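Glycosyl hydrolase, BNR repeat (Ralstonia eutropha, PDB 3B7F) probably acts as a hydrolase, perhaps on glycosidic bonds, and folds as a seven-bladed beta-propeller. Local coordinates at residues L25-I30 / Y386-A391; G363-S368 / C377-L382; P234-Q239 / F281-H286. One frame throughout, in Å; residues are numbered along the deposited sequence.

Contact 1. Residues L25-I30 / Y386-A391; sequences LLVATI and YAVQSA
Leu26 and Gln389 form a hydrogen-bonded antiparallel pair in the blade that closes the seven-bladed propeller, where strand 385-391 from the C-terminus lies against strand 24-29 from the N-terminus. This is the Velcro closure familiar from beta-propellers: residues more than 350 positions apart complete one four-stranded sheet. Leu26 N gives to Gln389 O at 2.8 Å, and Gln389 N returns a bond to Leu26 O that is longer, at 3.1 Å, and more bent, 140° at the hydrogen. Two residues on, Ala28 N gives to Ala387 O at 2.9 Å.

The ladder ends in a classic beta bulge. Tyr386 and Ala387 both face Ala28, so Ala28 O takes two amides from the same face of its carbonyl plane, Tyr386 N at 2.9 Å and Ala387 N at 3.3 Å. Each strand's outer edge has partners of its own: Leu25 and Val27 bond through their backbones to strand 32-38, while Val388 pairs with the backbone of Gln344 and Ser390 N with Thr347 OG1. Of the hydroxyls, Ser390 OG reaches Ala348 O, and Thr29 OG1 is held by Lys31 N and Gly32 O.

Of the apolar groups, Leu25 and Val388 share one face with Val27, against Ile365 of the preceding blade. On the other face both methyls of Leu26 bear on Ala391 CB. Beyond the bulge the Tyr386 ring, stacked on His58, lies obliquely beside Ile30. With Ile30 CG1 swung opposite its own backbone N (chi1 -160°), its chain crosses the phenol at a slant, ending with Ile30 CD1 3.6 Å from Tyr386 OH.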
ATOM      1  N   LEU A  25      13.223  -1.998   7.518  1.00 26.98           N
ATOM      2  CA  LEU A  25      12.388  -2.114   6.316  1.00 26.69           C
ATOM      3  C   LEU A  25      12.037  -3.583   6.225  1.00 26.06           C
ATOM      4  O   LEU A  25      12.898  -4.402   6.381  1.00 27.53           O
ATOM      5  CB  LEU A  25      13.104  -1.650   5.046  1.00 25.81           C
ATOM      6  CG  LEU A  25      13.649  -0.222   5.007  1.00 21.32           C
ATOM      7  CD1 LEU A  25      14.403  -0.048   3.704  1.00 15.87           C
ATOM      8  CD2 LEU A  25      12.538   0.856   5.176  1.00 18.76           C
ATOM      9  N   LEU A  26      10.764  -3.878   6.009  1.00 27.23           N
ATOM     10  CA  LEU A  26      10.201  -5.222   5.944  1.00 25.18           C
ATOM     11  C   LEU A  26       9.903  -5.429   4.480  1.00 23.85           C
ATOM     12  O   LEU A  26       9.002  -4.766   3.959  1.00 23.44           O
ATOM     13  CB  LEU A  26       8.912  -5.284   6.769  1.00 27.16           C
ATOM     14  CG  LEU A  26       8.895  -4.600   8.142  1.00 29.98           C
ATOM     15  CD1 LEU A  26       7.477  -4.799   8.800  1.00 22.90           C
ATOM     16  CD2 LEU A  26      10.014  -5.111   9.027  1.00 19.37           C
ATOM     17  N   VAL A  27      10.642  -6.351   3.834  1.00 22.79           N
ATOM     18  CA  VAL A  27      10.628  -6.521   2.410  1.00 23.55           C
ATOM     19  C   VAL A  27       9.998  -7.845   1.998  1.00 25.58           C
ATOM     20  O   VAL A  27      10.558  -8.911   2.276  1.00 27.15           O
ATOM     21  CB  VAL A  27      12.080  -6.469   1.832  1.00 21.83           C
ATOM     22  CG1 VAL A  27      12.046  -6.537   0.308  1.00 19.35           C
ATOM     23  CG2 VAL A  27      12.834  -5.228   2.322  1.00 22.94           C
ATOM     24  N   ALA A  28       8.860  -7.759   1.310  1.00 23.79           N
ATOM     25  CA  ALA A  28       8.107  -8.910   0.841  1.00 24.93           C
ATOM     26  C   ALA A  28       8.455  -9.157  -0.607  1.00 24.31           C
ATOM     27  O   ALA A  28       8.380  -8.230  -1.420  1.00 23.94           O
ATOM     28  CB  ALA A  28       6.592  -8.654   0.984  1.00 23.57           C
ATOM     29  N   THR A  29       8.864 -10.388  -0.929  1.00 25.72           N
ATOM     30  CA  THR A  29       9.196 -10.747  -2.300  1.00 24.67           C
ATOM     31  C   THR A  29       8.508 -12.036  -2.682  1.00 26.83           C
ATOM     32  O   THR A  29       7.998 -12.788  -1.836  1.00 27.23           O
ATOM     33  CB  THR A  29      10.730 -10.927  -2.549  1.00 25.56           C
ATOM     34  OG1 THR A  29      11.129 -12.253  -2.202  1.00 17.44           O
ATOM     35  CG2 THR A  29      11.561  -9.889  -1.800  1.00 24.24           C
ATOM     36  N   ILE A  30       8.535 -12.289  -3.983  1.00 26.44           N
ATOM     37  CA  ILE A  30       7.968 -13.469  -4.577  1.00 26.03           C
ATOM     38  C   ILE A  30       8.569 -14.790  -4.051  1.00 27.53           C
ATOM     39  O   ILE A  30       7.908 -15.830  -4.177  1.00 24.18           O
ATOM     40  CB  ILE A  30       8.093 -13.383  -6.119  1.00 27.58           C
ATOM     41  CG1 ILE A  30       7.103 -14.331  -6.818  1.00 31.09           C
ATOM     42  CG2 ILE A  30       9.573 -13.609  -6.536  1.00 19.27           C
ATOM     43  CD1 ILE A  30       6.895 -14.025  -8.334  1.00 29.62           C
ATOM     44  N   TYR A 386       7.421  -7.166  -3.950  1.00 24.78           N
ATOM     45  CA  TYR A 386       5.988  -6.808  -3.861  1.00 26.66           C
ATOM     46  C   TYR A 386       5.747  -5.626  -2.900  1.00 24.91           C
ATOM     47  O   TYR A 386       5.026  -4.701  -3.248  1.00 27.19           O
ATOM     48  CB  TYR A 386       5.107  -7.995  -3.406  1.00 28.88           C
ATOM     49  CG  TYR A 386       4.882  -9.079  -4.430  1.00 30.40           C
ATOM     50  CD1 TYR A 386       4.241  -8.797  -5.622  1.00 50.33           C
ATOM     51  CD2 TYR A 386       5.241 -10.390  -4.199  1.00 38.79           C
ATOM     52  CE1 TYR A 386       4.011  -9.786  -6.581  1.00 53.29           C
ATOM     53  CE2 TYR A 386       4.999 -11.397  -5.164  1.00 42.66           C
ATOM     54  CZ  TYR A 386       4.396 -11.079  -6.354  1.00 41.13           C
ATOM     55  OH  TYR A 386       4.122 -12.018  -7.343  1.00 37.73           O
ATOM     56  N   ALA A 387       6.407  -5.634  -1.741  1.00 23.80           N
ATOM     57  CA  ALA A 387       6.186  -4.628  -0.717  1.00 23.64           C
ATOM     58  C   ALA A 387       7.420  -4.287   0.096  1.00 25.51           C
ATOM     59  O   ALA A 387       8.262  -5.141   0.346  1.00 24.31           O
ATOM     60  CB  ALA A 387       5.083  -5.108   0.246  1.00 22.45           C
ATOM     61  N   VAL A 388       7.482  -3.022   0.527  1.00 25.06           N
ATOM     62  CA  VAL A 388       8.541  -2.502   1.384  1.00 23.99           C
ATOM     63  C   VAL A 388       7.779  -1.641   2.365  1.00 24.73           C
ATOM     64  O   VAL A 388       6.969  -0.835   1.951  1.00 26.10           O
ATOM     65  CB  VAL A 388       9.605  -1.692   0.644  1.00 23.01           C
ATOM     66  CG1 VAL A 388      10.674  -1.213   1.623  1.00 23.14           C
ATOM     67  CG2 VAL A 388      10.234  -2.519  -0.494  1.00 19.36           C
ATOM     68  N   GLN A 389       8.020  -1.867   3.651  1.00 24.75           N
ATOM     69  CA  GLN A 389       7.345  -1.201   4.726  1.00 25.24           C
ATOM     70  C   GLN A 389       8.322  -0.804   5.839  1.00 24.16           C
ATOM     71  O   GLN A 389       9.129  -1.608   6.273  1.00 28.04           O
ATOM     72  CB  GLN A 389       6.315  -2.180   5.257  1.00 24.76           C
ATOM     73  CG  GLN A 389       5.422  -1.694   6.344  1.00 33.16           C
ATOM     74  CD  GLN A 389       4.388  -0.677   5.896  1.00 37.75           C
ATOM     75  OE1 GLN A 389       3.634  -0.915   4.960  1.00 48.96           O
ATOM     76  NE2 GLN A 389       4.317   0.436   6.614  1.00 35.16           N
ATOM     77  N   SER A 390       8.238   0.434   6.305  1.00 23.15           N
ATOM     78  CA  SER A 390       9.045   0.871   7.444  1.00 24.16           C
ATOM     79  C   SER A 390       8.508   0.280   8.765  1.00 25.77           C
ATOM     80  O   SER A 390       7.324  -0.076   8.880  1.00 25.70           O
ATOM     81  CB  SER A 390       9.115   2.388   7.532  1.00 24.46           C
ATOM     82  OG  SER A 390       7.829   2.963   7.600  1.00 24.66           O
ATOM     83  N   ALA A 391       9.416   0.144   9.738  1.00 26.60           N
ATOM     84  CA  ALA A 391       9.127  -0.435  11.039  1.00 26.37           C
ATOM     85  C   ALA A 391      10.138   0.074  12.052  1.00 27.61           C
ATOM     86  O   ALA A 391      11.252   0.498  11.687  1.00 29.65           O
ATOM     87  CB  ALA A 391       9.134  -1.967  10.977  1.00 22.57           C
TER

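Contact 2. Residues G363-S368 / C377-L382; sequences GEIWAS and CIASHL
Trp366 lays its indole over Cys377 in the outer hairpin of a propeller blade, where strands 365-368 and 376-379 run antiparallel. The packing is tight here: Cys377 CB stands 3.7 Å from the centroid of the six-membered ring of Trp366, 5° off the ring normal, a CH-pi contact over the face. Cys377 SG, trans to its backbone N (chi1 -174°), stands higher over the same face, 18° off the normal, as a sulfur-aromatic contact, and leans toward Glu364 CG and Ile365 O. Glu364 fixes the rotation of the indole: Trp366 NE1 gives to Glu364 OE1 at 3.1 Å, the oxygen lying in the ring plane while the proton arrives from above the carboxylate.

The opposite face of the hairpin is also well filled, Ile365 CG2 lying 3.8 Å from Ile378 CG1 and Ala367 CB meeting Ile378 CD1. Leu36 of the next blade touches Ile365, Ile378 and Ala379. A classic bulge bends the ladder, Ile378 and Ala379 both facing Ile365: Ile365 O takes Ile378 N at 2.9 Å and only a weak bond from Ala379 N.

At Ser380 and His381 the contact thins out: the exposed His381 points away, and Ser380 CB brushes Glu364 CG at 4.1 Å. Beyond them it tightens again: Gly363 CA makes a CA-H...O contact with Leu382 O at 3.2 Å, and Leu382 N meets Gly363 O on a lone pair at 3.1 Å.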
ATOM      1  N   GLY A 363      14.603  -6.332  -7.896  1.00 23.39           N
ATOM      2  CA  GLY A 363      15.219  -6.695  -6.638  1.00 21.54           C
ATOM      3  C   GLY A 363      16.141  -5.741  -5.939  1.00 21.63           C
ATOM      4  O   GLY A 363      16.953  -6.178  -5.139  1.00 22.88           O
ATOM      5  N   GLU A 364      16.003  -4.450  -6.213  1.00 24.70           N
ATOM      6  CA  GLU A 364      16.798  -3.400  -5.584  1.00 23.03           C
ATOM      7  C   GLU A 364      15.955  -2.668  -4.551  1.00 23.41           C
ATOM      8  O   GLU A 364      14.766  -2.483  -4.749  1.00 20.45           O
ATOM      9  CB  GLU A 364      17.275  -2.398  -6.625  1.00 22.52           C
ATOM     10  CG  GLU A 364      18.381  -2.919  -7.559  1.00 23.84           C
ATOM     11  CD  GLU A 364      18.785  -1.911  -8.625  1.00 23.81           C
ATOM     12  OE1 GLU A 364      17.933  -1.168  -9.126  1.00 24.84           O
ATOM     13  OE2 GLU A 364      19.945  -1.886  -9.019  1.00 23.99           O
ATOM     14  N   ILE A 365      16.581  -2.285  -3.439  1.00 24.80           N
ATOM     15  CA  ILE A 365      15.976  -1.444  -2.430  1.00 23.57           C
ATOM     16  C   ILE A 365      16.785  -0.171  -2.473  1.00 23.76           C
ATOM     17  O   ILE A 365      18.011  -0.230  -2.267  1.00 23.94           O
ATOM     18  CB  ILE A 365      16.022  -1.982  -1.003  1.00 22.01           C
ATOM     19  CG1 ILE A 365      15.200  -3.262  -0.879  1.00 21.69           C
ATOM     20  CG2 ILE A 365      15.424  -0.916  -0.079  1.00 17.84           C
ATOM     21  CD1 ILE A 365      13.679  -3.021  -0.782  1.00 16.65           C
ATOM     22  N   TRP A 366      16.110   0.945  -2.810  1.00 22.36           N
ATOM     23  CA  TRP A 366      16.716   2.286  -2.859  1.00 22.39           C
ATOM     24  C   TRP A 366      16.260   3.069  -1.651  1.00 21.89           C
ATOM     25  O   TRP A 366      15.092   3.006  -1.300  1.00 24.42           O
ATOM     26  CB  TRP A 366      16.353   3.009  -4.133  1.00 21.78           C
ATOM     27  CG  TRP A 366      16.993   2.359  -5.338  1.00 19.55           C
ATOM     28  CD1 TRP A 366      16.508   1.319  -6.042  1.00 21.77           C
ATOM     29  CD2 TRP A 366      18.218   2.733  -5.964  1.00 23.68           C
ATOM     30  NE1 TRP A 366      17.331   1.017  -7.078  1.00 24.15           N
ATOM     31  CE2 TRP A 366      18.402   1.871  -7.061  1.00 15.30           C
ATOM     32  CE3 TRP A 366      19.185   3.710  -5.703  1.00 19.50           C
ATOM     33  CZ2 TRP A 366      19.547   1.941  -7.898  1.00 19.49           C
ATOM     34  CZ3 TRP A 366      20.292   3.799  -6.533  1.00 21.81           C
ATOM     35  CH2 TRP A 366      20.467   2.921  -7.627  1.00 18.19           C
ATOM     36  N   ALA A 367      17.184   3.778  -1.006  1.00 23.27           N
ATOM     37  CA  ALA A 367      16.887   4.512   0.249  1.00 24.44           C
ATOM     38  C   ALA A 367      17.322   5.965   0.170  1.00 23.87           C
ATOM     39  O   ALA A 367      18.312   6.270  -0.452  1.00 20.70           O
ATOM     40  CB  ALA A 367      17.563   3.848   1.436  1.00 23.29           C
ATOM     41  N   SER A 368      16.514   6.842   0.752  1.00 22.47           N
ATOM     42  CA  SER A 368      16.822   8.243   0.907  1.00 23.26           C
ATOM     43  C   SER A 368      16.651   8.586   2.372  1.00 23.09           C
ATOM     44  O   SER A 368      15.675   8.157   2.971  1.00 22.07           O
ATOM     45  CB  SER A 368      15.863   9.099   0.117  1.00 23.74           C
ATOM     46  OG  SER A 368      16.133  10.450   0.371  1.00 21.08           O
ATOM     47  N   CYS A 377      21.376   2.741  -3.322  1.00 25.45           N
ATOM     48  CA  CYS A 377      20.950   1.361  -3.347  1.00 24.72           C
ATOM     49  C   CYS A 377      21.547   0.639  -2.116  1.00 22.41           C
ATOM     50  O   CYS A 377      22.745   0.461  -2.022  1.00 25.72           O
ATOM     51  CB  CYS A 377      21.379   0.670  -4.644  1.00 22.84           C
ATOM     52  SG  CYS A 377      20.700  -1.007  -4.737  1.00 26.04           S
ATOM     53  N   ILE A 378      20.694   0.229  -1.195  1.00 24.40           N
ATOM     54  CA  ILE A 378      21.096  -0.465   0.046  1.00 25.26           C
ATOM     55  C   ILE A 378      20.905  -1.997  -0.010  1.00 25.92           C
ATOM     56  O   ILE A 378      21.278  -2.690   0.912  1.00 27.87           O
ATOM     57  CB  ILE A 378      20.402   0.147   1.284  1.00 26.66           C
ATOM     58  CG1 ILE A 378      18.863   0.034   1.212  1.00 24.89           C
ATOM     59  CG2 ILE A 378      20.846   1.643   1.454  1.00 20.63           C
ATOM     60  CD1 ILE A 378      18.173   0.361   2.493  1.00 18.81           C
ATOM     61  N   ALA A 379      20.287  -2.504  -1.071  1.00 26.60           N
ATOM     62  CA  ALA A 379      20.136  -3.958  -1.326  1.00 26.24           C
ATOM     63  C   ALA A 379      19.877  -4.163  -2.813  1.00 26.63           C
ATOM     64  O   ALA A 379      19.157  -3.384  -3.409  1.00 24.56           O
ATOM     65  CB  ALA A 379      19.004  -4.565  -0.533  1.00 22.07           C
ATOM     66  N   SER A 380      20.491  -5.192  -3.396  1.00 26.00           N
ATOM     67  CA  SER A 380      20.289  -5.576  -4.785  1.00 27.46           C
ATOM     68  C   SER A 380      20.237  -7.118  -4.883  1.00 25.96           C
ATOM     69  O   SER A 380      20.526  -7.850  -3.928  1.00 22.37           O
ATOM     70  CB  SER A 380      21.392  -5.016  -5.696  1.00 26.49           C
ATOM     71  OG  SER A 380      22.621  -5.642  -5.420  1.00 27.58           O
ATOM     72  N   HIS A 381      19.828  -7.592  -6.048  1.00 24.49           N
ATOM     73  CA  HIS A 381      19.717  -9.034  -6.338  1.00 22.44           C
ATOM     74  C   HIS A 381      18.775  -9.852  -5.413  1.00 21.59           C
ATOM     75  O   HIS A 381      18.994 -11.044  -5.176  1.00 21.20           O
ATOM     76  CB  HIS A 381      21.107  -9.656  -6.427  1.00 23.12           C
ATOM     77  CG  HIS A 381      21.971  -9.031  -7.468  1.00 23.90           C
ATOM     78  ND1 HIS A 381      23.044  -8.233  -7.160  1.00 36.93           N
ATOM     79  CD2 HIS A 381      21.935  -9.109  -8.815  1.00 33.33           C
ATOM     80  CE1 HIS A 381      23.637  -7.853  -8.276  1.00 35.41           C
ATOM     81  NE2 HIS A 381      22.987  -8.375  -9.295  1.00 26.15           N
ATOM     82  N   LEU A 382      17.728  -9.193  -4.907  1.00 21.85           N
ATOM     83  CA  LEU A 382      16.688  -9.866  -4.150  1.00 22.58           C
ATOM     84  C   LEU A 382      15.686 -10.344  -5.176  1.00 23.35           C
ATOM     85  O   LEU A 382      15.727  -9.890  -6.339  1.00 21.92           O
ATOM     86  CB  LEU A 382      15.977  -8.949  -3.173  1.00 20.09           C
ATOM     87  CG  LEU A 382      16.818  -8.438  -2.008  1.00 27.06           C
ATOM     88  CD1 LEU A 382      15.980  -7.506  -1.214  1.00 21.51           C
ATOM     89  CD2 LEU A 382      17.338  -9.612  -1.149  1.00 14.70           C
TER

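Contact 3. Residues P234-Q239 / F281-H286; sequences PHCVVQ and FPIVVH
The rings of His235 and Phe281 form an offset stack, centroids 4.5 Å apart and planes 27° from parallel. Phe281 CD1 comes over one face of the imidazole near its rim, 3.2 Å from His235 ND1. Next along the chain, Cys236 CB rests 3.2 Å from Phe281 O. Its thiol sulfur, rotated trans to the backbone N (chi1 -170°), reaches past that carbonyl to take a weak, long hydrogen bond from Ile283 N, with Cys236 SG at 3.7 Å. Ile283 CG2 then fits against Cys236 O at 3.4 Å and also meets Val238 CG2 at 4.0 Å. Val238 CG1 lies on Ile283 O.

Several second-shell residues set the imidazole. His235 ND1 bonds to Gly280 O, just before Phe281, so the residue that stacks on the ring also lies next to the one that pins it; His235 NE2 bonds to His252 ND1, whose ring stands nearly perpendicular. A classic beta bulge, with His235 and Cys236 both opposite Gln250, brings these two consecutive side chains toward Phe281 and its carbonyl. Farther along, Tyr248 of the neighbouring strand packs on both Val238 and Ile283, and Val293 and Val295 back Ile283 within its own sheet.

Strands 234-239 and 282-285 run nearly parallel, 10° apart, yet the two strand segments belong to separate sheets, and their axes come within 6.0 Å. They are the first strands of two successive blades, meeting through side chains near the middle of the molecule, as the innermost strands of adjacent blades do in a beta-propeller.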
ATOM      1  N   PRO A 234      -8.166   2.458  -8.494  1.00 27.59           N
ATOM      2  CA  PRO A 234      -7.167   3.036  -7.623  1.00 27.09           C
ATOM      3  C   PRO A 234      -6.102   2.001  -7.394  1.00 25.34           C
ATOM      4  O   PRO A 234      -6.432   0.806  -7.335  1.00 24.06           O
ATOM      5  CB  PRO A 234      -7.916   3.270  -6.314  1.00 26.59           C
ATOM      6  CG  PRO A 234      -9.016   2.290  -6.319  1.00 26.42           C
ATOM      7  CD  PRO A 234      -9.438   2.280  -7.777  1.00 26.30           C
ATOM      8  N   HIS A 235      -4.850   2.456  -7.318  1.00 24.08           N
ATOM      9  CA  HIS A 235      -3.711   1.591  -7.036  1.00 26.34           C
ATOM     10  C   HIS A 235      -3.277   1.644  -5.566  1.00 26.29           C
ATOM     11  O   HIS A 235      -2.998   0.628  -4.965  1.00 24.89           O
ATOM     12  CB  HIS A 235      -2.516   1.913  -7.943  1.00 25.82           C
ATOM     13  CG  HIS A 235      -2.747   1.581  -9.387  1.00 26.90           C
ATOM     14  ND1 HIS A 235      -1.957   2.080 -10.398  1.00 27.48           N
ATOM     15  CD2 HIS A 235      -3.702   0.832  -9.990  1.00 23.07           C
ATOM     16  CE1 HIS A 235      -2.398   1.632 -11.561  1.00 25.81           C
ATOM     17  NE2 HIS A 235      -3.450   0.867 -11.341  1.00 25.53           N
ATOM     18  N   CYS A 236      -3.198   2.841  -5.011  1.00 27.30           N
ATOM     19  CA  CYS A 236      -2.765   3.018  -3.655  1.00 26.15           C
ATOM     20  C   CYS A 236      -3.451   4.245  -3.117  1.00 26.01           C
ATOM     21  O   CYS A 236      -3.408   5.270  -3.770  1.00 25.32           O
ATOM     22  CB  CYS A 236      -1.253   3.190  -3.640  1.00 26.87           C
ATOM     23  SG  CYS A 236      -0.540   3.123  -1.980  1.00 27.40           S
ATOM     24  N   VAL A 237      -4.138   4.111  -1.982  1.00 26.70           N
ATOM     25  CA  VAL A 237      -4.835   5.212  -1.322  1.00 25.54           C
ATOM     26  C   VAL A 237      -4.220   5.365   0.087  1.00 27.54           C
ATOM     27  O   VAL A 237      -3.904   4.361   0.729  1.00 28.15           O
ATOM     28  CB  VAL A 237      -6.402   5.003  -1.244  1.00 26.98           C
ATOM     29  CG1 VAL A 237      -7.117   6.338  -1.004  1.00 27.35           C
ATOM     30  CG2 VAL A 237      -6.977   4.368  -2.499  1.00 27.29           C
ATOM     31  N   VAL A 238      -4.056   6.613   0.552  1.00 28.94           N
ATOM     32  CA  VAL A 238      -3.541   6.934   1.894  1.00 26.31           C
ATOM     33  C   VAL A 238      -4.414   8.041   2.543  1.00 27.00           C
ATOM     34  O   VAL A 238      -4.981   8.879   1.859  1.00 27.22           O
ATOM     35  CB  VAL A 238      -2.020   7.352   1.875  1.00 28.98           C
ATOM     36  CG1 VAL A 238      -1.111   6.184   1.409  1.00 26.79           C
ATOM     37  CG2 VAL A 238      -1.777   8.535   0.978  1.00 22.57           C
ATOM     38  N   GLN A 239      -4.576   7.976   3.857  1.00 26.92           N
ATOM     39  CA  GLN A 239      -5.280   8.974   4.639  1.00 26.33           C
ATOM     40  C   GLN A 239      -4.197   9.579   5.493  1.00 27.83           C
ATOM     41  O   GLN A 239      -3.468   8.837   6.157  1.00 29.22           O
ATOM     42  CB  GLN A 239      -6.349   8.317   5.508  1.00 26.04           C
ATOM     43  CG  GLN A 239      -7.111   9.291   6.436  1.00 28.46           C
ATOM     44  CD  GLN A 239      -8.223   8.620   7.204  1.00 27.92           C
ATOM     45  OE1 GLN A 239      -8.144   7.427   7.507  1.00 22.96           O
ATOM     46  NE2 GLN A 239      -9.257   9.392   7.552  1.00 25.48           N
ATOM     47  N   PHE A 281       2.024   3.303  -9.544  1.00 27.68           N
ATOM     48  CA  PHE A 281       1.393   2.434  -8.528  1.00 25.90           C
ATOM     49  C   PHE A 281       1.352   2.921  -7.080  1.00 23.91           C
ATOM     50  O   PHE A 281       0.249   3.059  -6.516  1.00 21.33           O
ATOM     51  CB  PHE A 281       1.983   1.004  -8.621  1.00 24.38           C
ATOM     52  CG  PHE A 281       1.596   0.278  -9.891  1.00 25.52           C
ATOM     53  CD1 PHE A 281       0.308  -0.217 -10.049  1.00 21.74           C
ATOM     54  CD2 PHE A 281       2.517   0.070 -10.910  1.00 24.36           C
ATOM     55  CE1 PHE A 281      -0.069  -0.874 -11.212  1.00 29.80           C
ATOM     56  CE2 PHE A 281       2.157  -0.585 -12.070  1.00 33.11           C
ATOM     57  CZ  PHE A 281       0.856  -1.061 -12.224  1.00 31.32           C
ATOM     58  N   PRO A 282       2.514   3.178  -6.452  1.00 23.50           N
ATOM     59  CA  PRO A 282       2.472   3.603  -5.029  1.00 25.42           C
ATOM     60  C   PRO A 282       2.261   5.119  -4.772  1.00 26.58           C
ATOM     61  O   PRO A 282       2.511   5.957  -5.654  1.00 28.79           O
ATOM     62  CB  PRO A 282       3.883   3.258  -4.556  1.00 26.44           C
ATOM     63  CG  PRO A 282       4.729   3.531  -5.768  1.00 19.08           C
ATOM     64  CD  PRO A 282       3.910   3.155  -6.954  1.00 25.17           C
ATOM     65  N   ILE A 283       1.792   5.447  -3.575  1.00 27.31           N
ATOM     66  CA  ILE A 283       1.731   6.837  -3.104  1.00 27.63           C
ATOM     67  C   ILE A 283       2.095   6.812  -1.603  1.00 27.95           C
ATOM     68  O   ILE A 283       1.673   5.917  -0.886  1.00 24.07           O
ATOM     69  CB  ILE A 283       0.368   7.541  -3.411  1.00 27.12           C
ATOM     70  CG1 ILE A 283       0.498   9.065  -3.266  1.00 36.19           C
ATOM     71  CG2 ILE A 283      -0.780   6.992  -2.533  1.00 22.54           C
ATOM     72  CD1 ILE A 283      -0.557   9.886  -4.041  1.00 25.97           C
ATOM     73  N   VAL A 284       2.881   7.780  -1.143  1.00 29.71           N
ATOM     74  CA  VAL A 284       3.332   7.845   0.255  1.00 29.31           C
ATOM     75  C   VAL A 284       3.226   9.280   0.732  1.00 29.49           C
ATOM     76  O   VAL A 284       3.551  10.180  -0.016  1.00 29.21           O
ATOM     77  CB  VAL A 284       4.822   7.326   0.400  1.00 30.62           C
ATOM     78  CG1 VAL A 284       5.396   7.659   1.777  1.00 28.88           C
ATOM     79  CG2 VAL A 284       4.893   5.840   0.121  1.00 26.71           C
ATOM     80  N   VAL A 285       2.784   9.485   1.968  1.00 32.07           N
ATOM     81  CA  VAL A 285       2.643  10.837   2.546  1.00 32.25           C
ATOM     82  C   VAL A 285       3.646  11.055   3.669  1.00 30.10           C
ATOM     83  O   VAL A 285       4.016  10.125   4.345  1.00 34.30           O
ATOM     84  CB  VAL A 285       1.223  11.081   3.091  1.00 33.97           C
ATOM     85  CG1 VAL A 285       0.231  10.686   2.092  1.00 29.96           C
ATOM     86  CG2 VAL A 285       0.962  10.309   4.428  1.00 40.35           C
ATOM     87  N   HIS A 286       4.126  12.283   3.818  1.00 31.11           N
ATOM     88  CA  HIS A 286       5.022  12.667   4.906  1.00 30.04           C
ATOM     89  C   HIS A 286       4.179  12.575   6.198  1.00 29.59           C
ATOM     90  O   HIS A 286       3.096  13.106   6.254  1.00 28.38           O
ATOM     91  CB  HIS A 286       5.525  14.082   4.642  1.00 28.83           C
ATOM     92  CG  HIS A 286       6.555  14.586   5.604  1.00 28.03           C
ATOM     93  ND1 HIS A 286       6.290  14.832   6.933  1.00 25.79           N
ATOM     94  CD2 HIS A 286       7.833  14.979   5.404  1.00 27.93           C
ATOM     95  CE1 HIS A 286       7.368  15.320   7.517  1.00 24.77           C
ATOM     96  NE2 HIS A 286       8.314  15.441   6.606  1.00 26.45           N
TER

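How the contacts relate
Contacts 1 and 3 are buried, with contact 3 nearest the centre of the chain, whereas contact 2 lies farther out and is partly open. Contacts 1 and 2 each join antiparallel neighbours within one blade and rely on backbone ladders broken by a bulge; contact 3 joins two blades and depends on side-chain packing and one weak thiol bond. Contacts 1 and 2 also touch: Ile365 CD1 of contact 2 packs 3.5 Å from Val388 CG2 of contact 1, and the chain passes directly from strand 376-379 to strand 385-391. Contact 3 touches neither; its centre lies about 15 Å from that of contact 1 and about 21 Å from that of contact 2.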